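Local atomic coordinates of F420-reducing hydrogenase, subunit beta (Methanothermobacter marburgensis, PDB entry 4OMF), a protein that forms the beta subunit of F420-reducing hydrogenase, binds FAD and an iron-sulfur cluster, and probably passes electrons from hydrogen to coenzyme F420. Residues T5-R17 with F230-I244. Residues are numbered along the deposited sequence; the frame is centred on the assembly and turned at random.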
loop_
_atom_site.group_PDB
_atom_site.type_symbol
_atom_site.label_atom_id
_atom_site.label_comp_id
_atom_site.label_asym_id
_atom_site.label_seq_id
_atom_site.Cartn_x
_atom_site.Cartn_y
_atom_site.Cartn_z
ATOM N N THR C 5 39.499 0.844 -13.561
ATOM C CA THR C 5 40.780 0.657 -12.909
ATOM C C THR C 5 41.058 -0.834 -12.838
ATOM O O THR C 5 40.170 -1.606 -12.448
ATOM C CB THR C 5 40.767 1.281 -11.509
ATOM O OG1 THR C 5 40.477 2.680 -11.628
ATOM C CG2 THR C 5 42.105 1.086 -10.806
ATOM N N TYR C 6 42.258 -1.255 -13.247
ATOM C CA TYR C 6 42.606 -2.679 -13.145
ATOM C C TYR C 6 44.088 -2.927 -12.886
ATOM O O TYR C 6 44.917 -2.042 -13.064
ATOM C CB TYR C 6 42.191 -3.435 -14.410
ATOM C CG TYR C 6 42.803 -2.915 -15.687
ATOM C CD1 TYR C 6 42.114 -2.010 -16.494
ATOM C CD2 TYR C 6 44.054 -3.340 -16.101
ATOM C CE1 TYR C 6 42.666 -1.532 -17.671
ATOM C CE2 TYR C 6 44.626 -2.852 -17.277
ATOM C CZ TYR C 6 43.921 -1.955 -18.053
ATOM O OH TYR C 6 44.463 -1.484 -19.216
ATOM N N LYS C 7 44.410 -4.151 -12.490
ATOM C CA LYS C 7 45.792 -4.518 -12.190
ATOM C C LYS C 7 46.395 -5.311 -13.330
ATOM O O LYS C 7 47.535 -5.079 -13.740
ATOM C CB LYS C 7 45.859 -5.322 -10.888
ATOM C CG LYS C 7 45.595 -4.491 -9.634
ATOM C CD LYS C 7 45.680 -5.326 -8.361
ATOM C CE LYS C 7 45.243 -4.516 -7.149
ATOM N NZ LYS C 7 46.170 -3.403 -6.847
ATOM N N GLU C 8 45.622 -6.252 -13.857
ATOM C CA GLU C 8 46.096 -7.065 -14.973
ATOM C C GLU C 8 44.932 -7.562 -15.819
ATOM O O GLU C 8 43.845 -7.770 -15.302
ATOM C CB GLU C 8 46.917 -8.249 -14.461
ATOM C CG GLU C 8 47.662 -8.972 -15.581
ATOM C CD GLU C 8 48.718 -9.928 -15.067
ATOM O OE1 GLU C 8 48.919 -9.981 -13.838
ATOM O OE2 GLU C 8 49.349 -10.620 -15.898
ATOM N N ILE C 9 45.169 -7.724 -17.121
ATOM C CA ILE C 9 44.200 -8.332 -18.027
ATOM C C ILE C 9 44.849 -9.516 -18.740
ATOM O O ILE C 9 45.921 -9.368 -19.336
ATOM C CB ILE C 9 43.686 -7.333 -19.082
ATOM C CG1 ILE C 9 43.063 -6.109 -18.392
ATOM C CG2 ILE C 9 42.690 -8.023 -20.010
ATOM C CD1 ILE C 9 42.510 -5.073 -19.362
ATOM N N VAL C 10 44.196 -10.679 -18.672
ATOM C CA VAL C 10 44.688 -11.893 -19.306
ATOM C C VAL C 10 43.549 -12.602 -20.036
ATOM O O VAL C 10 42.366 -12.304 -19.812
ATOM C CB VAL C 10 45.301 -12.880 -18.275
ATOM C CG1 VAL C 10 46.547 -12.260 -17.606
ATOM C CG2 VAL C 10 44.253 -13.327 -17.223
ATOM N N SER C 11 43.916 -13.547 -20.895
ATOM C CA SER C 11 42.956 -14.505 -21.435
ATOM C C SER C 11 43.084 -15.796 -20.620
ATOM O O SER C 11 44.207 -16.238 -20.357
ATOM C CB SER C 11 43.220 -14.773 -22.927
ATOM O OG SER C 11 42.078 -15.367 -23.532
ATOM N N ALA C 12 41.962 -16.386 -20.198
ATOM C CA ALA C 12 42.052 -17.557 -19.325
ATOM C C ALA C 12 40.948 -18.576 -19.544
ATOM O O ALA C 12 39.868 -18.275 -20.079
ATOM C CB ALA C 12 42.077 -17.127 -17.833
ATOM N N ARG C 13 41.241 -19.799 -19.113
ATOM C CA ARG C 13 40.316 -20.921 -19.242
ATOM C C ARG C 13 40.508 -21.872 -18.064
ATOM O O ARG C 13 41.636 -22.137 -17.646
ATOM C CB ARG C 13 40.547 -21.640 -20.579
ATOM C CG ARG C 13 39.737 -22.905 -20.825
ATOM C CD ARG C 13 39.867 -23.315 -22.290
ATOM N NE ARG C 13 39.273 -24.614 -22.611
ATOM C CZ ARG C 13 37.973 -24.837 -22.795
ATOM N NH1 ARG C 13 37.089 -23.854 -22.667
ATOM N NH2 ARG C 13 37.558 -26.059 -23.097
ATOM N N SER C 14 39.406 -22.373 -17.510
ATOM C CA SER C 14 39.484 -23.369 -16.444
ATOM C C SER C 14 40.208 -24.612 -16.958
ATOM O O SER C 14 40.088 -24.930 -18.136
ATOM C CB SER C 14 38.086 -23.744 -15.970
ATOM O OG SER C 14 38.139 -24.922 -15.191
ATOM N N THR C 15 40.960 -25.299 -16.091
ATOM C CA THR C 15 41.615 -26.553 -16.466
ATOM C C THR C 15 40.793 -27.770 -16.072
ATOM O O THR C 15 41.196 -28.917 -16.320
ATOM C CB THR C 15 43.011 -26.703 -15.808
ATOM O OG1 THR C 15 42.883 -26.564 -14.390
ATOM C CG2 THR C 15 43.994 -25.652 -16.344
ATOM N N ASP C 16 39.663 -27.516 -15.422
ATOM C CA ASP C 16 38.756 -28.571 -14.990
ATOM C C ASP C 16 37.845 -28.940 -16.148
ATOM O O ASP C 16 37.037 -28.141 -16.589
ATOM C CB ASP C 16 37.943 -28.110 -13.771
ATOM C CG ASP C 16 36.970 -29.178 -13.253
ATOM O OD1 ASP C 16 36.379 -29.931 -14.052
ATOM O OD2 ASP C 16 36.772 -29.245 -12.025
ATOM N N ARG C 17 37.956 -30.175 -16.613
ATOM C CA ARG C 17 37.158 -30.615 -17.738
ATOM C C ARG C 17 35.654 -30.620 -17.441
ATOM O O ARG C 17 34.855 -30.345 -18.329
ATOM C CB ARG C 17 37.620 -31.998 -18.197
ATOM C CG ARG C 17 38.980 -31.963 -18.882
ATOM C CD ARG C 17 39.159 -33.142 -19.823
ATOM N NE ARG C 17 40.244 -34.032 -19.413
ATOM C CZ ARG C 17 40.095 -35.084 -18.607
ATOM N NH1 ARG C 17 38.899 -35.387 -18.109
ATOM N NH2 ARG C 17 41.147 -35.834 -18.295
ATOM N N PHE C 230 42.488 -14.621 -7.713
ATOM C CA PHE C 230 42.641 -15.178 -9.047
ATOM C C PHE C 230 44.081 -15.667 -9.285
ATOM O O PHE C 230 44.282 -16.756 -9.832
ATOM C CB PHE C 230 42.219 -14.166 -10.117
ATOM C CG PHE C 230 42.337 -14.707 -11.526
ATOM C CD1 PHE C 230 41.443 -15.661 -11.993
ATOM C CD2 PHE C 230 43.353 -14.283 -12.368
ATOM C CE1 PHE C 230 41.552 -16.173 -13.284
ATOM C CE2 PHE C 230 43.468 -14.790 -13.654
ATOM C CZ PHE C 230 42.558 -15.741 -14.110
ATOM N N LYS C 231 45.085 -14.898 -8.857
ATOM C CA LYS C 231 46.470 -15.338 -8.999
ATOM C C LYS C 231 46.720 -16.648 -8.249
ATOM O O LYS C 231 47.422 -17.537 -8.757
ATOM C CB LYS C 231 47.455 -14.264 -8.506
ATOM C CG LYS C 231 47.576 -13.013 -9.381
ATOM C CD LYS C 231 48.021 -13.329 -10.806
ATOM C CE LYS C 231 48.641 -12.097 -11.494
ATOM N NZ LYS C 231 47.668 -10.967 -11.681
ATOM N N GLN C 232 46.161 -16.758 -7.044
ATOM C CA GLN C 232 46.222 -17.998 -6.250
ATOM C C GLN C 232 45.706 -19.211 -7.014
ATOM O O GLN C 232 46.311 -20.281 -6.964
ATOM C CB GLN C 232 45.409 -17.870 -4.957
ATOM C CG GLN C 232 46.171 -17.437 -3.733
ATOM C CD GLN C 232 45.279 -17.414 -2.504
ATOM O OE1 GLN C 232 44.987 -16.347 -1.963
ATOM N NE2 GLN C 232 44.815 -18.592 -2.072
ATOM N N ALA C 233 44.558 -19.051 -7.678
ATOM C CA ALA C 233 43.933 -20.151 -8.406
ATOM C C ALA C 233 44.784 -20.566 -9.598
ATOM O O ALA C 233 44.906 -21.748 -9.892
ATOM C CB ALA C 233 42.526 -19.768 -8.857
ATOM N N VAL C 234 45.374 -19.587 -10.275
ATOM C CA VAL C 234 46.256 -19.864 -11.394
ATOM C C VAL C 234 47.459 -20.644 -10.915
ATOM O O VAL C 234 47.827 -21.660 -11.501
ATOM C CB VAL C 234 46.743 -18.577 -12.072
ATOM C CG1 VAL C 234 47.771 -18.909 -13.166
ATOM C CG2 VAL C 234 45.557 -17.787 -12.625
ATOM N N GLU C 235 48.071 -20.150 -9.843
ATOM C CA GLU C 235 49.249 -20.792 -9.271
ATOM C C GLU C 235 48.909 -22.223 -8.851
ATOM O O GLU C 235 49.748 -23.115 -8.926
ATOM C CB GLU C 235 49.787 -19.973 -8.086
ATOM C CG GLU C 235 50.901 -20.649 -7.289
ATOM C CD GLU C 235 52.155 -20.939 -8.111
ATOM O OE1 GLU C 235 52.375 -20.268 -9.146
ATOM O OE2 GLU C 235 52.925 -21.848 -7.716
ATOM N N ALA C 236 47.660 -22.449 -8.446
ATOM C CA ALA C 236 47.248 -23.786 -8.043
ATOM C C ALA C 236 46.885 -24.652 -9.258
ATOM O O ALA C 236 46.525 -25.813 -9.118
ATOM C CB ALA C 236 46.093 -23.707 -7.080
ATOM N N GLY C 237 46.983 -24.072 -10.450
ATOM C CA GLY C 237 46.820 -24.822 -11.685
ATOM C C GLY C 237 45.364 -25.036 -12.066
ATOM O O GLY C 237 45.042 -25.936 -12.844
ATOM N N LEU C 238 44.487 -24.196 -11.527
ATOM C CA LEU C 238 43.066 -24.285 -11.832
ATOM C C LEU C 238 42.687 -23.450 -13.056
ATOM O O LEU C 238 41.596 -23.619 -13.605
ATOM C CB LEU C 238 42.241 -23.855 -10.631
ATOM C CG LEU C 238 42.262 -24.794 -9.421
ATOM C CD1 LEU C 238 41.219 -24.326 -8.463
ATOM C CD2 LEU C 238 41.988 -26.229 -9.817
ATOM N N PHE C 239 43.579 -22.547 -13.472
ATOM C CA PHE C 239 43.408 -21.815 -14.727
ATOM C C PHE C 239 44.684 -21.806 -15.552
ATOM O O PHE C 239 45.791 -21.783 -15.012
ATOM C CB PHE C 239 42.979 -20.360 -14.487
ATOM C CG PHE C 239 41.648 -20.218 -13.822
ATOM C CD1 PHE C 239 41.563 -19.862 -12.487
ATOM C CD2 PHE C 239 40.478 -20.442 -14.531
ATOM C CE1 PHE C 239 40.333 -19.733 -11.867
ATOM C CE2 PHE C 239 39.254 -20.306 -13.919
ATOM C CZ PHE C 239 39.184 -19.959 -12.582
ATOM N N GLU C 240 44.499 -21.863 -16.866
ATOM C CA GLU C 240 45.543 -21.604 -17.853
ATOM C C GLU C 240 45.347 -20.163 -18.321
ATOM O O GLU C 240 44.211 -19.746 -18.553
ATOM C CB GLU C 240 45.433 -22.595 -19.028
ATOM C CG GLU C 240 46.534 -22.517 -20.084
ATOM C CD GLU C 240 46.213 -23.354 -21.332
ATOM O OE1 GLU C 240 45.216 -24.121 -21.303
ATOM O OE2 GLU C 240 46.948 -23.229 -22.343
ATOM N N THR C 241 46.430 -19.390 -18.439
ATOM C CA THR C 241 46.306 -17.991 -18.872
ATOM C C THR C 241 47.287 -17.624 -19.984
ATOM O O THR C 241 48.367 -18.208 -20.095
ATOM C CB THR C 241 46.527 -16.986 -17.698
ATOM O OG1 THR C 241 47.912 -16.964 -17.315
ATOM C CG2 THR C 241 45.686 -17.367 -16.508
ATOM N N LYS C 242 46.896 -16.644 -20.794
ATOM C CA LYS C 242 47.760 -16.049 -21.815
ATOM C C LYS C 242 47.685 -14.522 -21.694
ATOM O O LYS C 242 46.607 -13.979 -21.418
ATOM C CB LYS C 242 47.326 -16.488 -23.226
ATOM C CG LYS C 242 47.073 -17.990 -23.390
ATOM C CD LYS C 242 46.636 -18.378 -24.819
ATOM C CE LYS C 242 46.720 -19.897 -25.012
ATOM N NZ LYS C 242 46.300 -20.358 -26.365
ATOM N N PRO C 243 48.816 -13.818 -21.901
ATOM C CA PRO C 243 48.746 -12.352 -21.990
ATOM C C PRO C 243 47.710 -11.924 -23.027
ATOM O O PRO C 243 47.654 -12.507 -24.111
ATOM C CB PRO C 243 50.165 -11.955 -22.422
ATOM C CG PRO C 243 51.024 -13.056 -21.909
ATOM C CD PRO C 243 50.197 -14.313 -22.044
ATOM N N ILE C 244 46.883 -10.942 -22.684
ATOM C CA ILE C 244 45.801 -10.531 -23.566
ATOM C C ILE C 244 46.341 -9.930 -24.878
ATOM O O ILE C 244 45.662 -9.969 -25.899
ATOM C CB ILE C 244 44.852 -9.526 -22.859
ATOM C CG1 ILE C 244 43.509 -9.447 -23.585
ATOM C CG2 ILE C 244 45.496 -8.158 -22.717
ATOM C CD1 ILE C 244 42.734 -10.767 -23.619
HETATM O O HOH W 1 39.011 -23.791 -12.661
#
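E8 meets K231 of helix 224-235 where strand 8-14 enters an antiparallel pairing with strand 239-243. The pairing joins the N-terminal strand to one more than 200 residues later, which is an outermost strand of the large mixed sheet within this chain; strand 217-221 flanks 8-14 on its other side. E8 reaches out extended, CG anti to the backbone N (chi1 -169°), and K231, bent at chi2 and chi4, crosses it at about a right angle. K231 NZ forms a salt bridge with E8 OE1 (2.7 Å), arriving from above the carboxylate plane, and a second with D227. I9 lays CG2 3.9 Å from I244 CB. V10 CG2 touches F230 CE2 at 3.9 Å. S11 exchanges two backbone bonds with K242, its N lying 2.8 Å from K242 O, while its OG turns to S212. A12 CB meets CZ of the F230 ring at its edge, so V10 and A12 both pack against the helix. R13 repeats the S11 pattern with E240; its guanidinium bonds G215 O through NH1. S14 OG accepts from D16 N in an ST turn, and S14 CA lies 3.6 Å from F239 CD2; one face of that ring receives F230 CE1, the opposite face a water that bridges S14 OG and L238 O. The side chain of F239 is about 7 Å from the bound FAD. Beyond the strand, T15 grips the turn after helix 224-235, where G237 forms a Schellman motif: T15 N bonds L238 O, and T15 OG1, placed by chi1 55°, donates in the carbonyl plane to a lone pair of G237 O at 2.7 Å.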